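Local coordinates for protein beta-glucuronidase (uncultured Clostridium sp., PDB 6U7J) that hydrolyses beta-D-glucuronides as a gut microbial glycoside hydrolase family 2 enzyme, an activity that can reactivate estrogens, at residues Y216-N221 with L267-G272; V229-E234 with V238-N243; Y391-L396 with T433-K438. All coordinates share one frame; numbering follows the deposited sequence.

Contact 1 of 3, residues Y216-N221 with L267-G272; sequences YEIKTN and LDIYFG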
loop_
_atom_site.group_PDB
_atom_site.type_symbol
_atom_site.label_atom_id
_atom_site.label_comp_id
_atom_site.label_asym_id
_atom_site.label_seq_id
_atom_site.Cartn_x
_atom_site.Cartn_y
_atom_site.Cartn_z
ATOM N N TYR B 216 -3.223 -27.661 -48.589
ATOM C CA TYR B 216 -3.846 -26.347 -48.602
ATOM C C TYR B 216 -5.068 -26.351 -49.504
ATOM O O TYR B 216 -5.190 -27.170 -50.416
ATOM C CB TYR B 216 -2.864 -25.253 -49.041
ATOM C CG TYR B 216 -2.502 -25.262 -50.507
ATOM C CD1 TYR B 216 -3.338 -24.687 -51.459
ATOM C CD2 TYR B 216 -1.304 -25.817 -50.938
ATOM C CE1 TYR B 216 -3.004 -24.695 -52.802
ATOM C CE2 TYR B 216 -0.957 -25.821 -52.276
ATOM C CZ TYR B 216 -1.808 -25.260 -53.201
ATOM O OH TYR B 216 -1.468 -25.267 -54.530
ATOM N N GLU B 217 -5.964 -25.402 -49.240
ATOM C CA GLU B 217 -7.192 -25.233 -50.008
ATOM C C GLU B 217 -7.539 -23.751 -50.024
ATOM O O GLU B 217 -7.683 -23.131 -48.963
ATOM C CB GLU B 217 -8.333 -26.055 -49.414
ATOM C CG GLU B 217 -9.657 -25.901 -50.144
ATOM C CD GLU B 217 -10.739 -26.795 -49.558
ATOM O OE1 GLU B 217 -11.887 -26.765 -50.055
ATOM O OE2 GLU B 217 -10.433 -27.532 -48.594
ATOM N N ILE B 218 -7.672 -23.195 -51.226
ATOM C CA ILE B 218 -7.840 -21.768 -51.441
ATOM C C ILE B 218 -9.199 -21.532 -52.095
ATOM O O ILE B 218 -9.664 -22.344 -52.902
ATOM C CB ILE B 218 -6.692 -21.211 -52.300
ATOM C CG1 ILE B 218 -5.355 -21.548 -51.637
ATOM C CG2 ILE B 218 -6.830 -19.705 -52.509
ATOM C CD1 ILE B 218 -4.145 -21.266 -52.500
ATOM N N LYS B 219 -9.844 -20.434 -51.718
ATOM C CA LYS B 219 -11.173 -20.094 -52.188
ATOM C C LYS B 219 -11.116 -18.677 -52.728
ATOM O O LYS B 219 -10.623 -17.774 -52.050
ATOM C CB LYS B 219 -12.195 -20.220 -51.055
ATOM C CG LYS B 219 -13.645 -19.931 -51.401
ATOM C CD LYS B 219 -14.532 -20.259 -50.166
ATOM C CE LYS B 219 -15.696 -19.268 -49.953
ATOM N NZ LYS B 219 -16.908 -19.887 -49.304
ATOM N N THR B 220 -11.555 -18.499 -53.970
ATOM C CA THR B 220 -11.679 -17.196 -54.602
ATOM C C THR B 220 -13.115 -16.996 -55.070
ATOM O O THR B 220 -13.935 -17.918 -55.053
ATOM C CB THR B 220 -10.729 -17.052 -55.799
ATOM O OG1 THR B 220 -11.308 -17.692 -56.942
ATOM C CG2 THR B 220 -9.373 -17.659 -55.507
ATOM N N ASN B 221 -13.415 -15.767 -55.494
ATOM C CA ASN B 221 -14.697 -15.460 -56.108
ATOM C C ASN B 221 -14.664 -15.605 -57.632
ATOM O O ASN B 221 -15.521 -15.035 -58.309
ATOM C CB ASN B 221 -15.161 -14.052 -55.712
ATOM C CG ASN B 221 -14.292 -12.954 -56.300
ATOM O OD1 ASN B 221 -13.095 -13.135 -56.502
ATOM N ND2 ASN B 221 -14.895 -11.800 -56.575
ATOM N N LEU B 267 2.514 -19.390 -46.998
ATOM C CA LEU B 267 1.730 -19.709 -48.190
ATOM C C LEU B 267 1.555 -18.415 -48.976
ATOM O O LEU B 267 0.777 -17.543 -48.590
ATOM C CB LEU B 267 0.388 -20.328 -47.812
ATOM C CG LEU B 267 -0.319 -21.117 -48.929
ATOM C CD1 LEU B 267 0.560 -22.265 -49.435
ATOM C CD2 LEU B 267 -1.689 -21.653 -48.497
ATOM N N ASP B 268 2.300 -18.280 -50.074
ATOM C CA ASP B 268 2.383 -17.052 -50.856
ATOM C C ASP B 268 1.619 -17.259 -52.158
ATOM O O ASP B 268 2.022 -18.083 -52.993
ATOM C CB ASP B 268 3.845 -16.697 -51.114
ATOM C CG ASP B 268 4.043 -15.285 -51.659
ATOM O OD1 ASP B 268 3.223 -14.373 -51.388
ATOM O OD2 ASP B 268 5.065 -15.092 -52.360
ATOM N N ILE B 269 0.528 -16.512 -52.330
ATOM C CA ILE B 269 -0.493 -16.805 -53.328
ATOM C C ILE B 269 -0.661 -15.608 -54.254
ATOM O O ILE B 269 -0.832 -14.472 -53.789
ATOM C CB ILE B 269 -1.835 -17.151 -52.661
ATOM C CG1 ILE B 269 -1.642 -18.247 -51.613
ATOM C CG2 ILE B 269 -2.876 -17.538 -53.699
ATOM C CD1 ILE B 269 -2.872 -18.501 -50.748
ATOM N N TYR B 270 -0.648 -15.870 -55.563
ATOM C CA TYR B 270 -0.919 -14.867 -56.583
ATOM C C TYR B 270 -2.122 -15.304 -57.412
ATOM O O TYR B 270 -2.145 -16.415 -57.948
ATOM C CB TYR B 270 0.301 -14.652 -57.479
ATOM C CG TYR B 270 1.479 -14.011 -56.771
ATOM C CD1 TYR B 270 2.372 -14.777 -56.028
ATOM C CD2 TYR B 270 1.700 -12.642 -56.856
ATOM C CE1 TYR B 270 3.451 -14.188 -55.376
ATOM C CE2 TYR B 270 2.766 -12.053 -56.223
ATOM C CZ TYR B 270 3.640 -12.827 -55.487
ATOM O OH TYR B 270 4.704 -12.220 -54.858
ATOM N N PHE B 271 -3.115 -14.425 -57.518
ATOM C CA PHE B 271 -4.381 -14.747 -58.178
ATOM C C PHE B 271 -4.814 -13.500 -58.945
ATOM O O PHE B 271 -5.348 -12.554 -58.356
ATOM C CB PHE B 271 -5.435 -15.197 -57.168
ATOM C CG PHE B 271 -6.796 -15.462 -57.766
ATOM C CD1 PHE B 271 -7.030 -16.603 -58.524
ATOM C CD2 PHE B 271 -7.845 -14.573 -57.558
ATOM C CE1 PHE B 271 -8.291 -16.858 -59.067
ATOM C CE2 PHE B 271 -9.108 -14.815 -58.096
ATOM C CZ PHE B 271 -9.329 -15.958 -58.861
ATOM N N GLY B 272 -4.563 -13.500 -60.250
ATOM C CA GLY B 272 -4.924 -12.366 -61.081
ATOM C C GLY B 272 -4.154 -11.120 -60.690
ATOM O O GLY B 272 -2.925 -11.068 -60.766
#
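Tyr216 meets Leu267 through its aliphatic root: CB of Tyr216 rests 3.8 Å from CD2 of Leu267. With CG between the backbone N and the carbonyl carbon (chi1 72°), the ring is turned aside and it is CB that faces the leucine; OH is hydrogen-bonded to O of Glu244. Two residues on, Ile218 and Ile269 reach for each other tip to tip, and their CD1 methyls close to 3.5 Å. In both, CG1 is anti to the carbonyl carbon and an extended second torsion carries CD1 into the gap. Val229 also packs on Ile218, and Ile198 on Ile269. No hydrogen bond joins the two strands, whose axes pass 10.4 Å apart at 33°: this is the face-to-face packing of a beta sandwich, one sheet holding 211-220 and the other 265-271, in the immunoglobulin-like domain of family 2 glycosidases. Thr220 finishes the row against Phe271. Its CG2 stands almost squarely over the ring of Phe271, 3.7 Å from the centroid and 7° off the normal, a CH-pi contact. OG1 of Thr220, 3.3 Å from CZ of Phe271, accepts a hydrogen bond from the backbone N of Ala222.

Contact 2 of 3, residues V229-E234 with V238-N243; sequences VYIRDE and VVAESN. Unlike the reference sequence in segment 229-234: Arg232 (reference Leu).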
loop_
_atom_site.group_PDB
_atom_site.type_symbol
_atom_site.label_atom_id
_atom_site.label_comp_id
_atom_site.label_asym_id
_atom_site.label_seq_id
_atom_site.Cartn_x
_atom_site.Cartn_y
_atom_site.Cartn_z
ATOM N N VAL B 229 0.904 -20.703 -56.424
ATOM C CA VAL B 229 1.026 -20.926 -54.989
ATOM C C VAL B 229 2.463 -21.317 -54.686
ATOM O O VAL B 229 2.939 -22.352 -55.167
ATOM C CB VAL B 229 0.064 -22.017 -54.487
ATOM C CG1 VAL B 229 0.351 -22.355 -53.029
ATOM C CG2 VAL B 229 -1.360 -21.581 -54.663
ATOM N N TYR B 230 3.149 -20.503 -53.891
ATOM C CA TYR B 230 4.487 -20.815 -53.423
ATOM C C TYR B 230 4.455 -21.093 -51.927
ATOM O O TYR B 230 3.665 -20.505 -51.176
ATOM C CB TYR B 230 5.472 -19.670 -53.682
ATOM C CG TYR B 230 5.573 -19.164 -55.107
ATOM C CD1 TYR B 230 4.961 -17.974 -55.483
ATOM C CD2 TYR B 230 6.310 -19.849 -56.067
ATOM C CE1 TYR B 230 5.063 -17.493 -56.773
ATOM C CE2 TYR B 230 6.418 -19.373 -57.360
ATOM C CZ TYR B 230 5.794 -18.193 -57.711
ATOM O OH TYR B 230 5.896 -17.699 -59.001
ATOM N N ILE B 231 5.333 -21.978 -51.491
ATOM C CA ILE B 231 5.602 -22.159 -50.077
ATOM C C ILE B 231 7.022 -21.674 -49.855
ATOM O O ILE B 231 7.976 -22.246 -50.402
ATOM C CB ILE B 231 5.409 -23.612 -49.634
ATOM C CG1 ILE B 231 3.950 -24.014 -49.857
ATOM C CG2 ILE B 231 5.809 -23.776 -48.178
ATOM C CD1 ILE B 231 3.513 -25.216 -49.059
ATOM N N ARG B 232 7.159 -20.590 -49.093
ATOM C CA ARG B 232 8.447 -19.980 -48.818
ATOM C C ARG B 232 8.871 -20.269 -47.383
ATOM O O ARG B 232 8.039 -20.398 -46.479
ATOM C CB ARG B 232 8.406 -18.470 -49.051
ATOM C CG ARG B 232 7.734 -18.062 -50.350
ATOM C CD ARG B 232 8.154 -16.662 -50.787
ATOM N NE ARG B 232 7.689 -16.363 -52.138
ATOM C CZ ARG B 232 8.494 -16.113 -53.164
ATOM N NH1 ARG B 232 9.805 -16.129 -52.986
ATOM N NH2 ARG B 232 7.996 -15.858 -54.368
ATOM N N ASP B 233 10.181 -20.382 -47.191
ATOM C CA ASP B 233 10.743 -20.571 -45.866
ATOM C C ASP B 233 10.932 -19.194 -45.228
ATOM O O ASP B 233 10.477 -18.178 -45.758
ATOM C CB ASP B 233 12.023 -21.415 -45.952
ATOM C CG ASP B 233 13.178 -20.704 -46.655
ATOM O OD1 ASP B 233 13.111 -19.489 -46.914
ATOM O OD2 ASP B 233 14.185 -21.381 -46.950
ATOM N N GLU B 234 11.613 -19.138 -44.082
ATOM C CA GLU B 234 11.774 -17.864 -43.394
ATOM C C GLU B 234 12.779 -16.954 -44.078
ATOM O O GLU B 234 12.712 -15.734 -43.895
ATOM C CB GLU B 234 12.177 -18.102 -41.940
ATOM C CG GLU B 234 11.060 -18.743 -41.137
ATOM C CD GLU B 234 11.258 -18.622 -39.637
ATOM O OE1 GLU B 234 12.426 -18.636 -39.178
ATOM O OE2 GLU B 234 10.231 -18.532 -38.924
ATOM N N VAL B 238 11.711 -20.077 -52.103
ATOM C CA VAL B 238 10.602 -20.965 -52.439
ATOM C C VAL B 238 11.027 -22.409 -52.221
ATOM O O VAL B 238 12.182 -22.786 -52.468
ATOM C CB VAL B 238 10.130 -20.708 -53.884
ATOM C CG1 VAL B 238 9.143 -21.783 -54.332
ATOM C CG2 VAL B 238 9.488 -19.333 -53.973
ATOM N N VAL B 239 10.088 -23.222 -51.759
ATOM C CA VAL B 239 10.387 -24.516 -51.155
ATOM C C VAL B 239 9.387 -25.521 -51.718
ATOM O O VAL B 239 9.593 -26.735 -51.643
ATOM C CB VAL B 239 10.350 -24.375 -49.614
ATOM C CG1 VAL B 239 9.988 -25.660 -48.903
ATOM C CG2 VAL B 239 11.692 -23.865 -49.108
ATOM N N ALA B 240 8.315 -25.001 -52.320
ATOM C CA ALA B 240 7.340 -25.776 -53.080
ATOM C C ALA B 240 6.612 -24.813 -54.011
ATOM O O ALA B 240 6.648 -23.593 -53.813
ATOM C CB ALA B 240 6.350 -26.514 -52.171
ATOM N N GLU B 241 5.963 -25.374 -55.036
ATOM C CA GLU B 241 5.232 -24.604 -56.042
ATOM C C GLU B 241 4.019 -25.389 -56.504
ATOM O O GLU B 241 4.053 -26.618 -56.584
ATOM C CB GLU B 241 6.070 -24.291 -57.282
ATOM C CG GLU B 241 6.978 -23.108 -57.164
ATOM C CD GLU B 241 7.711 -22.841 -58.457
ATOM O OE1 GLU B 241 8.720 -23.534 -58.716
ATOM O OE2 GLU B 241 7.264 -21.956 -59.221
ATOM N N SER B 242 2.959 -24.670 -56.851
ATOM C CA SER B 242 1.813 -25.343 -57.434
ATOM C C SER B 242 0.931 -24.319 -58.126
ATOM O O SER B 242 0.910 -23.138 -57.757
ATOM C CB SER B 242 1.011 -26.114 -56.387
ATOM O OG SER B 242 -0.166 -26.669 -56.960
ATOM N N ASN B 243 0.227 -24.796 -59.154
ATOM C CA ASN B 243 -0.820 -24.042 -59.833
ATOM C C ASN B 243 -2.200 -24.532 -59.435
ATOM O O ASN B 243 -3.192 -24.155 -60.067
ATOM C CB ASN B 243 -0.646 -24.135 -61.349
ATOM C CG ASN B 243 0.788 -23.952 -61.774
ATOM O OD1 ASN B 243 1.329 -22.851 -61.690
ATOM N ND2 ASN B 243 1.425 -25.036 -62.216
#
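Val238 opens the return strand of a beta hairpin edging a four-stranded antiparallel sheet, and its CG2 lies over one face of the Arg232 guanidinium, 3.4 Å from NH1 of Arg232. That flat group is steadied by a salt bridge from NE to Asp268 and a hydrogen bond from NH1 to O of Asn236. CG2 of Val238 also packs against CD2 of Tyr230. Next comes a classic beta bulge: Val239 and Ala240 together stand opposite Ile231, whose O takes two weak bonds, from N of Val239 and N of Ala240. Val239 lays CG2 across CB of Asp233. Ala240 sets its methyl 4.0 Å from CB of Ile231, on the face turned to Val249 of the opposite sheet. Beyond the bulge, CG is anti to the carbonyl carbon in both Glu241 (chi1 -82°) and Tyr230 (chi1 -54°), which sends the side chains off together, the carboxylate only 21° from the ring plane. OE2 of Glu241 approaches the ring edge, 3.3 Å from CE2 of Tyr230, and is salt-bridged to Lys228. Two backbone bonds pair Ser242 with Val229: N of Ser242 to O of Val229 at 2.9 Å, N of Val229 to O of Ser242 at 2.8 Å.

Contact 3 of 3, residues Y391-L396 with T433-K438; sequences YHKQVL and TKYIRK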
loop_
_atom_site.group_PDB
_atom_site.type_symbol
_atom_site.label_atom_id
_atom_site.label_comp_id
_atom_site.label_asym_id
_atom_site.label_seq_id
_atom_site.Cartn_x
_atom_site.Cartn_y
_atom_site.Cartn_z
ATOM N N TYR B 391 -26.441 -20.702 -31.225
ATOM C CA TYR B 391 -25.507 -19.583 -31.225
ATOM C C TYR B 391 -24.113 -20.043 -30.788
ATOM O O TYR B 391 -23.100 -19.605 -31.347
ATOM C CB TYR B 391 -26.046 -18.457 -30.335
ATOM C CG TYR B 391 -25.088 -17.299 -30.248
ATOM C CD1 TYR B 391 -24.796 -16.543 -31.373
ATOM C CD2 TYR B 391 -24.436 -16.993 -29.050
ATOM C CE1 TYR B 391 -23.906 -15.503 -31.316
ATOM C CE2 TYR B 391 -23.546 -15.944 -28.975
ATOM C CZ TYR B 391 -23.283 -15.207 -30.112
ATOM O OH TYR B 391 -22.393 -14.174 -30.064
ATOM N N HIS B 392 -24.055 -20.971 -29.834
ATOM C CA HIS B 392 -22.786 -21.534 -29.373
ATOM C C HIS B 392 -22.038 -22.225 -30.516
ATOM O O HIS B 392 -20.827 -22.035 -30.692
ATOM C CB HIS B 392 -23.091 -22.501 -28.226
ATOM C CG HIS B 392 -21.906 -22.924 -27.411
ATOM N ND1 HIS B 392 -22.048 -23.545 -26.188
ATOM C CD2 HIS B 392 -20.576 -22.856 -27.646
ATOM C CE1 HIS B 392 -20.856 -23.830 -25.697
ATOM N NE2 HIS B 392 -19.943 -23.411 -26.555
ATOM N N LYS B 393 -22.749 -23.032 -31.314
ATOM C CA LYS B 393 -22.135 -23.625 -32.504
ATOM C C LYS B 393 -21.656 -22.552 -33.478
ATOM O O LYS B 393 -20.565 -22.660 -34.051
ATOM C CB LYS B 393 -23.125 -24.553 -33.214
ATOM C CG LYS B 393 -23.606 -25.741 -32.410
ATOM C CD LYS B 393 -24.305 -26.726 -33.341
ATOM C CE LYS B 393 -25.437 -27.448 -32.653
ATOM N NZ LYS B 393 -26.207 -28.284 -33.628
ATOM N N GLN B 394 -22.462 -21.508 -33.685
ATOM C CA GLN B 394 -22.054 -20.467 -34.621
ATOM C C GLN B 394 -20.798 -19.739 -34.147
ATOM O O GLN B 394 -19.958 -19.353 -34.967
ATOM C CB GLN B 394 -23.203 -19.487 -34.848
ATOM C CG GLN B 394 -24.434 -20.153 -35.442
ATOM C CD GLN B 394 -25.629 -19.217 -35.532
ATOM O OE1 GLN B 394 -25.746 -18.259 -34.756
ATOM N NE2 GLN B 394 -26.528 -19.485 -36.483
ATOM N N VAL B 395 -20.648 -19.526 -32.833
ATOM C CA VAL B 395 -19.439 -18.839 -32.372
ATOM C C VAL B 395 -18.224 -19.746 -32.533
ATOM O O VAL B 395 -17.124 -19.280 -32.862
ATOM C CB VAL B 395 -19.619 -18.350 -30.923
ATOM C CG1 VAL B 395 -18.288 -17.911 -30.322
ATOM C CG2 VAL B 395 -20.618 -17.196 -30.889
ATOM N N LEU B 396 -18.406 -21.055 -32.356
ATOM C CA LEU B 396 -17.330 -22.006 -32.639
ATOM C C LEU B 396 -16.943 -21.996 -34.112
ATOM O O LEU B 396 -15.754 -22.074 -34.456
ATOM C CB LEU B 396 -17.766 -23.400 -32.225
ATOM C CG LEU B 396 -17.599 -23.668 -30.737
ATOM C CD1 LEU B 396 -18.445 -24.863 -30.395
ATOM C CD2 LEU B 396 -16.109 -23.905 -30.380
ATOM N N THR B 433 -19.841 -30.575 -28.795
ATOM C CA THR B 433 -18.567 -31.248 -29.048
ATOM C C THR B 433 -18.554 -31.906 -30.424
ATOM O O THR B 433 -17.567 -31.800 -31.162
ATOM C CB THR B 433 -18.283 -32.284 -27.962
ATOM O OG1 THR B 433 -19.468 -33.049 -27.710
ATOM C CG2 THR B 433 -17.847 -31.610 -26.682
ATOM N N LYS B 434 -19.649 -32.570 -30.797
ATOM C CA LYS B 434 -19.723 -33.163 -32.129
ATOM C C LYS B 434 -19.571 -32.109 -33.216
ATOM O O LYS B 434 -18.913 -32.353 -34.234
ATOM C CB LYS B 434 -21.038 -33.917 -32.286
ATOM C CG LYS B 434 -20.956 -35.340 -31.749
ATOM C CD LYS B 434 -22.320 -35.954 -31.480
ATOM C CE LYS B 434 -23.392 -35.334 -32.340
ATOM N NZ LYS B 434 -23.158 -35.632 -33.781
ATOM N N TYR B 435 -20.128 -30.914 -33.001
ATOM C CA TYR B 435 -20.043 -29.882 -34.035
ATOM C C TYR B 435 -18.611 -29.384 -34.226
ATOM O O TYR B 435 -18.177 -29.168 -35.363
ATOM C CB TYR B 435 -20.970 -28.712 -33.708
ATOM C CG TYR B 435 -20.956 -27.664 -34.789
ATOM C CD1 TYR B 435 -20.297 -26.450 -34.604
ATOM C CD2 TYR B 435 -21.574 -27.903 -36.020
ATOM C CE1 TYR B 435 -20.275 -25.488 -35.609
ATOM C CE2 TYR B 435 -21.555 -26.947 -37.031
ATOM C CZ TYR B 435 -20.906 -25.742 -36.816
ATOM O OH TYR B 435 -20.878 -24.802 -37.815
ATOM N N ILE B 436 -17.861 -29.180 -33.134
ATOM C CA ILE B 436 -16.505 -28.649 -33.290
ATOM C C ILE B 436 -15.588 -29.726 -33.843
ATOM O O ILE B 436 -14.639 -29.429 -34.580
ATOM C CB ILE B 436 -15.977 -28.056 -31.957
ATOM C CG1 ILE B 436 -14.544 -27.541 -32.097
ATOM C CG2 ILE B 436 -16.027 -29.066 -30.833
ATOM C CD1 ILE B 436 -14.352 -26.432 -33.142
ATOM N N ARG B 437 -15.867 -30.991 -33.528
ATOM C CA ARG B 437 -15.085 -32.081 -34.116
ATOM C C ARG B 437 -15.287 -32.168 -35.623
ATOM O O ARG B 437 -14.347 -32.517 -36.345
ATOM C CB ARG B 437 -15.441 -33.406 -33.448
ATOM C CG ARG B 437 -14.812 -33.560 -32.076
ATOM C CD ARG B 437 -14.962 -34.970 -31.545
ATOM N NE ARG B 437 -14.797 -34.977 -30.099
ATOM C CZ ARG B 437 -13.620 -34.991 -29.489
ATOM N NH1 ARG B 437 -12.493 -35.019 -30.206
ATOM N NH2 ARG B 437 -13.574 -34.987 -28.165
ATOM N N LYS B 438 -16.486 -31.823 -36.123
ATOM C CA LYS B 438 -16.683 -31.868 -37.572
ATOM C C LYS B 438 -15.971 -30.710 -38.267
ATOM O O LYS B 438 -15.541 -30.851 -39.415
ATOM C CB LYS B 438 -18.176 -31.889 -37.935
ATOM C CG LYS B 438 -18.397 -32.089 -39.438
ATOM C CD LYS B 438 -19.486 -33.114 -39.784
ATOM C CE LYS B 438 -20.854 -32.665 -39.290
ATOM N NZ LYS B 438 -21.695 -32.095 -40.396
#
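Helix segments 391-396 and 433-438 come closest at two places, with CA of Leu396 6.7 Å from CA of Ile436 and CA of Lys393 6.8 Å from CA of Tyr435; no hydrogen bond passes between them. Tyr435 is the residue most covered by the other helix. Its ring is swung toward that helix because CG stands anti to the backbone N (chi1 -177°), and the aliphatic chain of Lys393 crosses one face at a slant. CB of Lys393 sits 4.0 Å from the centroid of the Tyr435 ring, 25° off the normal and displaced toward the rim, in a CH-pi contact. Farther out, CD of Lys393 is 3.8 Å from CG of Tyr435, with the chain bending at chi3 (-147°). The ammonium NZ continues to a salt bridge with Glu431, one turn earlier on the Tyr435 helix, so the lysine grips that helix by both its methylenes and its charge. The main-chain O of Lys393 also approaches CE1 of Tyr435, at 3.2 Å. Deeper in, Leu396 and Ile436 meet at about a right angle, CD2 of Leu396 lying 4.1 Å from CD1 of Ile436. Below them are Ile414 under Leu396 and Trp412 under Ile436, both on strand 409-416. Two neighbouring helices packed on the strand that links them in the chain are characteristic of the beta/alpha repeats of a TIM barrel, here the catalytic-domain fold of family 2 glycosidases.

How the contacts relate
Contacts 1 and 2 belong to one beta-sandwich domain, their centres 12 Å apart. Contact 1 crosses between its sheets, whereas contact 2 lies within one of them; strand 227-232 runs beside strand 265-271, so the two contacts share that sheet. They touch directly: N of Tyr230 lies 2.8 Å from O of Asp268, probably a hydrogen bond, and a weak hydrogen bond joins OH of Tyr216 to OG of Ser242. In sequence, the hairpin of contact 2 falls between the two strands of contact 1. Contact 3 follows later, in the TIM barrel domain, where family 2 enzymes carry their active site. Its centre lies 26 Å from that of contact 1 and 33 Å from that of contact 2, with nearest atoms about 11 Å and 22 Å away.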